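Local coordinates for protein alpha-1,3-glucanase (Streptomyces thermodiastaticus, PDB 7C7D) that probably hydrolyses alpha-1,3-glucan as a thermostable GH87 glycosidase, its catalytic unit pairing a calcium-binding beta-sandwich domain with a parallel beta-helix, at residues Q91-V105 / D177-D191. Residues are numbered along the deposited sequence; the frame is centred on the assembly and turned at random.
Sequences QAVRLDAGQRVEFTV and DTVTLQATNVQVTVD. With CA (calcium ion), chain C.
Leu95 and Val190 meet in the core of a beta-sandwich, where two antiparallel ladders of the same two segments face each other: 92-95 pairs with 188-191 in one sheet, 100-104 with 178-183 in the other. Leu95 CD1 touches Val190 CG2 at 3.8 Å, while its CB rests on Ala183 CB. Within the second ladder Val101 CG1 lies against Leu181 CB, the two side chains running side by side. The Phe103 ring, set with CG anti to its carbonyl carbon (chi1 -69°), brings CE2 to 3.7 Å from Leu181 CD1 and turns its edge toward Val190 CG1. Beyond it, Val105 CG2 packs on Val179 CG2 (3.6 Å). Paired backbone bonds hold each ladder, as at Val93 with Val190 and Val101 with Leu181; the register slips by one residue between them. Where both segments turn from sheet to sheet, Ala183 N reaches Gln99 O almost head-on. Polar contacts gather at the turn and on the face that carries Arg100 and Gln182. Gln187, extended with CG anti to N (chi1 -176°), sends NE2 straight to Asp96 OD1 at 2.8 Å, carboxylate and amide nearly coplanar, and its amide also covers Arg94 CD. With an alanine here, Asp96 OD1 would probably lose this donor and a gap would be likely to open beside the aliphatic part of Arg94. Arg100 NH1 bonds Gln182 OE1 from above the carbonyl plane, 3.0 Å away. Outside the segments, Leu112 and Val114 of strand 109-117 pack on Leu181, and strand 72-74 flanks 92-95. At the far end of the first ladder the two segments share a calcium ion, completed by Glu63, Glu65 and Ser88: Gln91 O binds it, and Asp191 grips it twice, through its backbone O and, at 2.3 Å, through OD1.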
loop_
_atom_site.group_PDB
_atom_site.type_symbol
_atom_site.label_atom_id
_atom_site.label_comp_id
_atom_site.label_asym_id
_atom_site.label_seq_id
_atom_site.Cartn_x
_atom_site.Cartn_y
_atom_site.Cartn_z
ATOM N N GLN A 91 1.482 5.379 -16.705
ATOM C CA GLN A 91 0.948 5.202 -18.046
ATOM C C GLN A 91 -0.205 4.213 -18.002
ATOM O O GLN A 91 -0.253 3.329 -17.147
ATOM C CB GLN A 91 2.010 4.677 -19.011
ATOM C CG GLN A 91 3.167 5.618 -19.212
ATOM C CD GLN A 91 4.343 4.904 -19.821
ATOM O OE1 GLN A 91 4.460 4.813 -21.036
ATOM N NE2 GLN A 91 5.213 4.367 -18.972
ATOM N N ALA A 92 -1.128 4.367 -18.945
ATOM C CA ALA A 92 -2.276 3.481 -19.072
ATOM C C ALA A 92 -2.742 3.558 -20.519
ATOM O O ALA A 92 -2.178 4.297 -21.331
ATOM C CB ALA A 92 -3.383 3.884 -18.087
ATOM N N VAL A 93 -3.785 2.801 -20.843
ATOM C CA VAL A 93 -4.309 2.749 -22.205
ATOM C C VAL A 93 -5.797 3.063 -22.161
ATOM O O VAL A 93 -6.572 2.332 -21.530
ATOM C CB VAL A 93 -4.058 1.386 -22.867
ATOM C CG1 VAL A 93 -4.653 1.368 -24.258
ATOM C CG2 VAL A 93 -2.558 1.086 -22.931
ATOM N N ARG A 94 -6.196 4.139 -22.834
ATOM C CA ARG A 94 -7.595 4.534 -22.906
ATOM C C ARG A 94 -8.255 3.783 -24.051
ATOM O O ARG A 94 -7.808 3.877 -25.204
ATOM C CB ARG A 94 -7.709 6.037 -23.142
ATOM C CG ARG A 94 -9.156 6.527 -23.182
ATOM C CD ARG A 94 -9.235 8.044 -23.202
ATOM N NE ARG A 94 -8.766 8.601 -24.466
ATOM C CZ ARG A 94 -7.711 9.398 -24.591
ATOM N NH1 ARG A 94 -6.997 9.738 -23.526
ATOM N NH2 ARG A 94 -7.365 9.854 -25.786
ATOM N N LEU A 95 -9.293 3.022 -23.734
ATOM C CA LEU A 95 -10.044 2.265 -24.729
ATOM C C LEU A 95 -11.396 2.936 -24.904
ATOM O O LEU A 95 -12.247 2.868 -24.015
ATOM C CB LEU A 95 -10.252 0.826 -24.263
ATOM C CG LEU A 95 -9.015 0.007 -23.912
ATOM C CD1 LEU A 95 -9.444 -1.371 -23.433
ATOM C CD2 LEU A 95 -8.084 -0.104 -25.111
ATOM N N ASP A 96 -11.602 3.577 -26.044
ATOM C CA ASP A 96 -12.961 3.861 -26.447
ATOM C C ASP A 96 -13.703 2.550 -26.609
ATOM O O ASP A 96 -13.100 1.487 -26.890
ATOM C CB ASP A 96 -12.990 4.524 -27.820
ATOM C CG ASP A 96 -12.631 6.002 -27.772
ATOM O OD1 ASP A 96 -12.762 6.620 -26.709
ATOM O OD2 ASP A 96 -12.192 6.535 -28.827
ATOM N N ALA A 97 -15.034 2.600 -26.507
ATOM C CA ALA A 97 -15.733 1.579 -27.254
ATOM C C ALA A 97 -15.178 1.698 -28.670
ATOM O O ALA A 97 -15.594 2.554 -29.448
ATOM C CB ALA A 97 -17.276 1.834 -27.179
ATOM N N GLY A 98 -14.069 1.020 -28.892
ATOM C CA GLY A 98 -13.644 0.605 -30.214
ATOM C C GLY A 98 -12.769 -0.586 -30.040
ATOM O O GLY A 98 -12.767 -1.499 -30.847
ATOM N N GLN A 99 -12.244 -0.683 -28.863
ATOM C CA GLN A 99 -10.820 -0.829 -28.741
ATOM C C GLN A 99 -10.496 -1.853 -27.681
ATOM O O GLN A 99 -11.289 -2.125 -26.780
ATOM C CB GLN A 99 -10.170 0.557 -28.494
ATOM C CG GLN A 99 -10.481 1.563 -29.644
ATOM C CD GLN A 99 -10.067 3.000 -29.395
ATOM O OE1 GLN A 99 -9.805 3.418 -28.270
ATOM N NE2 GLN A 99 -10.051 3.781 -30.469
ATOM N N ARG A 100 -9.333 -2.452 -27.842
ATOM C CA ARG A 100 -8.957 -3.587 -27.041
ATOM C C ARG A 100 -7.500 -3.462 -26.659
ATOM O O ARG A 100 -6.725 -2.734 -27.283
ATOM C CB ARG A 100 -9.204 -4.901 -27.788
ATOM C CG ARG A 100 -8.453 -5.009 -29.094
ATOM C CD ARG A 100 -8.952 -6.180 -29.921
ATOM N NE ARG A 100 -8.882 -5.945 -31.363
ATOM C CZ ARG A 100 -9.864 -5.432 -32.099
ATOM N NH1 ARG A 100 -11.016 -5.090 -31.537
ATOM N NH2 ARG A 100 -9.695 -5.271 -33.404
ATOM N N VAL A 101 -7.144 -4.180 -25.612
ATOM C CA VAL A 101 -5.750 -4.356 -25.254
ATOM C C VAL A 101 -5.519 -5.849 -25.113
ATOM O O VAL A 101 -6.295 -6.541 -24.445
ATOM C CB VAL A 101 -5.369 -3.573 -23.983
ATOM C CG1 VAL A 101 -6.279 -3.930 -22.831
ATOM C CG2 VAL A 101 -3.918 -3.831 -23.617
ATOM N N GLU A 102 -4.507 -6.352 -25.809
ATOM C CA GLU A 102 -4.244 -7.781 -25.914
ATOM C C GLU A 102 -2.973 -8.079 -25.134
ATOM O O GLU A 102 -1.878 -7.673 -25.541
ATOM C CB GLU A 102 -4.077 -8.168 -27.380
ATOM C CG GLU A 102 -3.830 -9.638 -27.610
ATOM C CD GLU A 102 -3.769 -9.979 -29.083
ATOM O OE1 GLU A 102 -4.103 -9.104 -29.910
ATOM O OE2 GLU A 102 -3.398 -11.123 -29.410
ATOM N N PHE A 103 -3.121 -8.779 -24.016
ATOM C CA PHE A 103 -2.001 -9.119 -23.157
ATOM C C PHE A 103 -1.439 -10.473 -23.552
ATOM O O PHE A 103 -2.184 -11.410 -23.844
ATOM C CB PHE A 103 -2.466 -9.219 -21.705
ATOM C CG PHE A 103 -2.860 -7.908 -21.093
ATOM C CD1 PHE A 103 -1.928 -7.130 -20.432
ATOM C CD2 PHE A 103 -4.168 -7.466 -21.155
ATOM C CE1 PHE A 103 -2.291 -5.925 -19.861
ATOM C CE2 PHE A 103 -4.537 -6.265 -20.585
ATOM C CZ PHE A 103 -3.599 -5.495 -19.935
ATOM N N THR A 104 -0.118 -10.580 -23.530
ATOM C CA THR A 104 0.531 -11.880 -23.584
ATOM C C THR A 104 0.644 -12.398 -22.156
ATOM O O THR A 104 1.227 -11.736 -21.290
ATOM C CB THR A 104 1.897 -11.787 -24.256
ATOM O OG1 THR A 104 1.715 -11.417 -25.628
ATOM C CG2 THR A 104 2.605 -13.137 -24.197
ATOM N N VAL A 105 0.056 -13.562 -21.910
ATOM C CA VAL A 105 0.009 -14.128 -20.559
ATOM C C VAL A 105 1.430 -14.414 -20.083
ATOM O O VAL A 105 2.208 -15.065 -20.808
ATOM C CB VAL A 105 -0.850 -15.403 -20.567
ATOM C CG1 VAL A 105 -0.774 -16.111 -19.249
ATOM C CG2 VAL A 105 -2.292 -15.052 -20.902
ATOM N N ASP A 177 -0.117 -17.456 -24.163
ATOM C CA ASP A 177 -1.508 -17.260 -24.531
ATOM C C ASP A 177 -1.820 -15.768 -24.575
ATOM O O ASP A 177 -1.038 -14.924 -24.124
ATOM C CB ASP A 177 -2.432 -17.924 -23.511
ATOM C CG ASP A 177 -2.505 -19.430 -23.673
ATOM O OD1 ASP A 177 -1.735 -19.987 -24.485
ATOM O OD2 ASP A 177 -3.333 -20.056 -22.976
ATOM N N THR A 178 -2.985 -15.442 -25.124
ATOM C CA THR A 178 -3.438 -14.065 -25.231
ATOM C C THR A 178 -4.712 -13.899 -24.420
ATOM O O THR A 178 -5.636 -14.711 -24.532
ATOM C CB THR A 178 -3.720 -13.694 -26.688
ATOM O OG1 THR A 178 -4.633 -14.645 -27.248
ATOM C CG2 THR A 178 -2.431 -13.694 -27.495
ATOM N N VAL A 179 -4.750 -12.857 -23.596
ATOM C CA VAL A 179 -5.968 -12.411 -22.934
ATOM C C VAL A 179 -6.228 -10.990 -23.409
ATOM O O VAL A 179 -5.377 -10.107 -23.235
ATOM C CB VAL A 179 -5.853 -12.476 -21.404
ATOM C CG1 VAL A 179 -7.065 -11.818 -20.742
ATOM C CG2 VAL A 179 -5.716 -13.920 -20.948
ATOM N N THR A 180 -7.386 -10.775 -24.022
ATOM C CA THR A 180 -7.741 -9.484 -24.589
ATOM C C THR A 180 -8.907 -8.891 -23.817
ATOM O O THR A 180 -9.898 -9.578 -23.542
ATOM C CB THR A 180 -8.104 -9.620 -26.070
ATOM O OG1 THR A 180 -6.981 -10.151 -26.784
ATOM C CG2 THR A 180 -8.462 -8.264 -26.659
ATOM N N LEU A 181 -8.773 -7.624 -23.455
ATOM C CA LEU A 181 -9.852 -6.858 -22.852
ATOM C C LEU A 181 -10.416 -5.933 -23.918
ATOM O O LEU A 181 -9.664 -5.201 -24.566
ATOM C CB LEU A 181 -9.322 -6.039 -21.675
ATOM C CG LEU A 181 -8.504 -6.804 -20.633
ATOM C CD1 LEU A 181 -8.081 -5.878 -19.502
ATOM C CD2 LEU A 181 -9.297 -7.992 -20.104
ATOM N N GLN A 182 -11.730 -5.985 -24.112
ATOM C CA GLN A 182 -12.399 -5.251 -25.179
ATOM C C GLN A 182 -13.480 -4.365 -24.580
ATOM O O GLN A 182 -14.425 -4.866 -23.959
ATOM C CB GLN A 182 -13.018 -6.220 -26.185
ATOM C CG GLN A 182 -13.689 -5.543 -27.358
ATOM C CD GLN A 182 -13.320 -6.190 -28.667
ATOM O OE1 GLN A 182 -12.153 -6.221 -29.055
ATOM N NE2 GLN A 182 -14.313 -6.743 -29.345
ATOM N N ALA A 183 -13.350 -3.055 -24.771
ATOM C CA ALA A 183 -14.364 -2.119 -24.295
ATOM C C ALA A 183 -15.574 -2.181 -25.213
ATOM O O ALA A 183 -15.429 -2.380 -26.410
ATOM C CB ALA A 183 -13.803 -0.697 -24.284
ATOM N N THR A 184 -16.773 -2.036 -24.650
ATOM C CA THR A 184 -17.988 -2.168 -25.454
ATOM C C THR A 184 -19.048 -1.120 -25.127
ATOM O O THR A 184 -19.771 -0.672 -26.022
ATOM C CB THR A 184 -18.612 -3.564 -25.309
ATOM O OG1 THR A 184 -18.970 -3.794 -23.941
ATOM C CG2 THR A 184 -17.666 -4.658 -25.794
ATOM N N ASN A 185 -19.172 -0.737 -23.854
ATOM C CA ASN A 185 -20.292 0.097 -23.425
ATOM C C ASN A 185 -19.881 1.253 -22.523
ATOM O O ASN A 185 -20.757 1.930 -21.972
ATOM C CB ASN A 185 -21.378 -0.745 -22.740
ATOM C CG ASN A 185 -20.839 -1.560 -21.578
ATOM O OD1 ASN A 185 -19.886 -1.159 -20.917
ATOM N ND2 ASN A 185 -21.458 -2.708 -21.317
ATOM N N VAL A 186 -18.581 1.471 -22.338
ATOM C CA VAL A 186 -18.062 2.593 -21.568
ATOM C C VAL A 186 -16.587 2.697 -21.913
ATOM O O VAL A 186 -15.933 1.692 -22.209
ATOM C CB VAL A 186 -18.288 2.407 -20.042
ATOM C CG1 VAL A 186 -17.572 1.159 -19.520
ATOM C CG2 VAL A 186 -17.869 3.653 -19.266
ATOM N N GLN A 187 -16.062 3.917 -21.896
ATOM C CA GLN A 187 -14.646 4.123 -22.169
ATOM C C GLN A 187 -13.848 3.728 -20.932
ATOM O O GLN A 187 -14.104 4.236 -19.837
ATOM C CB GLN A 187 -14.397 5.586 -22.523
ATOM C CG GLN A 187 -12.974 5.922 -22.928
ATOM C CD GLN A 187 -12.771 7.416 -23.031
ATOM O OE1 GLN A 187 -12.765 8.117 -22.021
ATOM N NE2 GLN A 187 -12.623 7.915 -24.253
ATOM N N VAL A 188 -12.889 2.823 -21.095
ATOM C CA VAL A 188 -12.147 2.269 -19.969
ATOM C C VAL A 188 -10.672 2.583 -20.154
ATOM O O VAL A 188 -10.095 2.281 -21.204
ATOM C CB VAL A 188 -12.355 0.749 -19.830
ATOM C CG1 VAL A 188 -11.655 0.237 -18.568
ATOM C CG2 VAL A 188 -13.841 0.401 -19.814
ATOM N N THR A 189 -10.058 3.172 -19.136
ATOM C CA THR A 189 -8.619 3.388 -19.125
ATOM C C THR A 189 -8.002 2.247 -18.327
ATOM O O THR A 189 -8.210 2.145 -17.116
ATOM C CB THR A 189 -8.291 4.757 -18.542
ATOM O OG1 THR A 189 -8.867 5.757 -19.395
ATOM C CG2 THR A 189 -6.782 4.970 -18.476
ATOM N N VAL A 190 -7.284 1.365 -19.018
ATOM C CA VAL A 190 -6.714 0.166 -18.410
ATOM C C VAL A 190 -5.273 0.447 -18.012
ATOM O O VAL A 190 -4.460 0.868 -18.842
ATOM C CB VAL A 190 -6.806 -1.032 -19.370
ATOM C CG1 VAL A 190 -6.249 -2.285 -18.706
ATOM C CG2 VAL A 190 -8.259 -1.259 -19.803
ATOM N N ASP A 191 -4.951 0.196 -16.745
ATOM C CA ASP A 191 -3.626 0.512 -16.214
ATOM C C ASP A 191 -2.679 -0.687 -16.265
ATOM O O ASP A 191 -1.569 -0.598 -16.808
ATOM C CB ASP A 191 -3.795 1.001 -14.774
ATOM C CG ASP A 191 -2.484 1.356 -14.112
ATOM O OD1 ASP A 191 -1.443 1.435 -14.815
ATOM O OD2 ASP A 191 -2.502 1.568 -12.876
HETATM CA CA CA C . 0.247 1.171 -16.308
#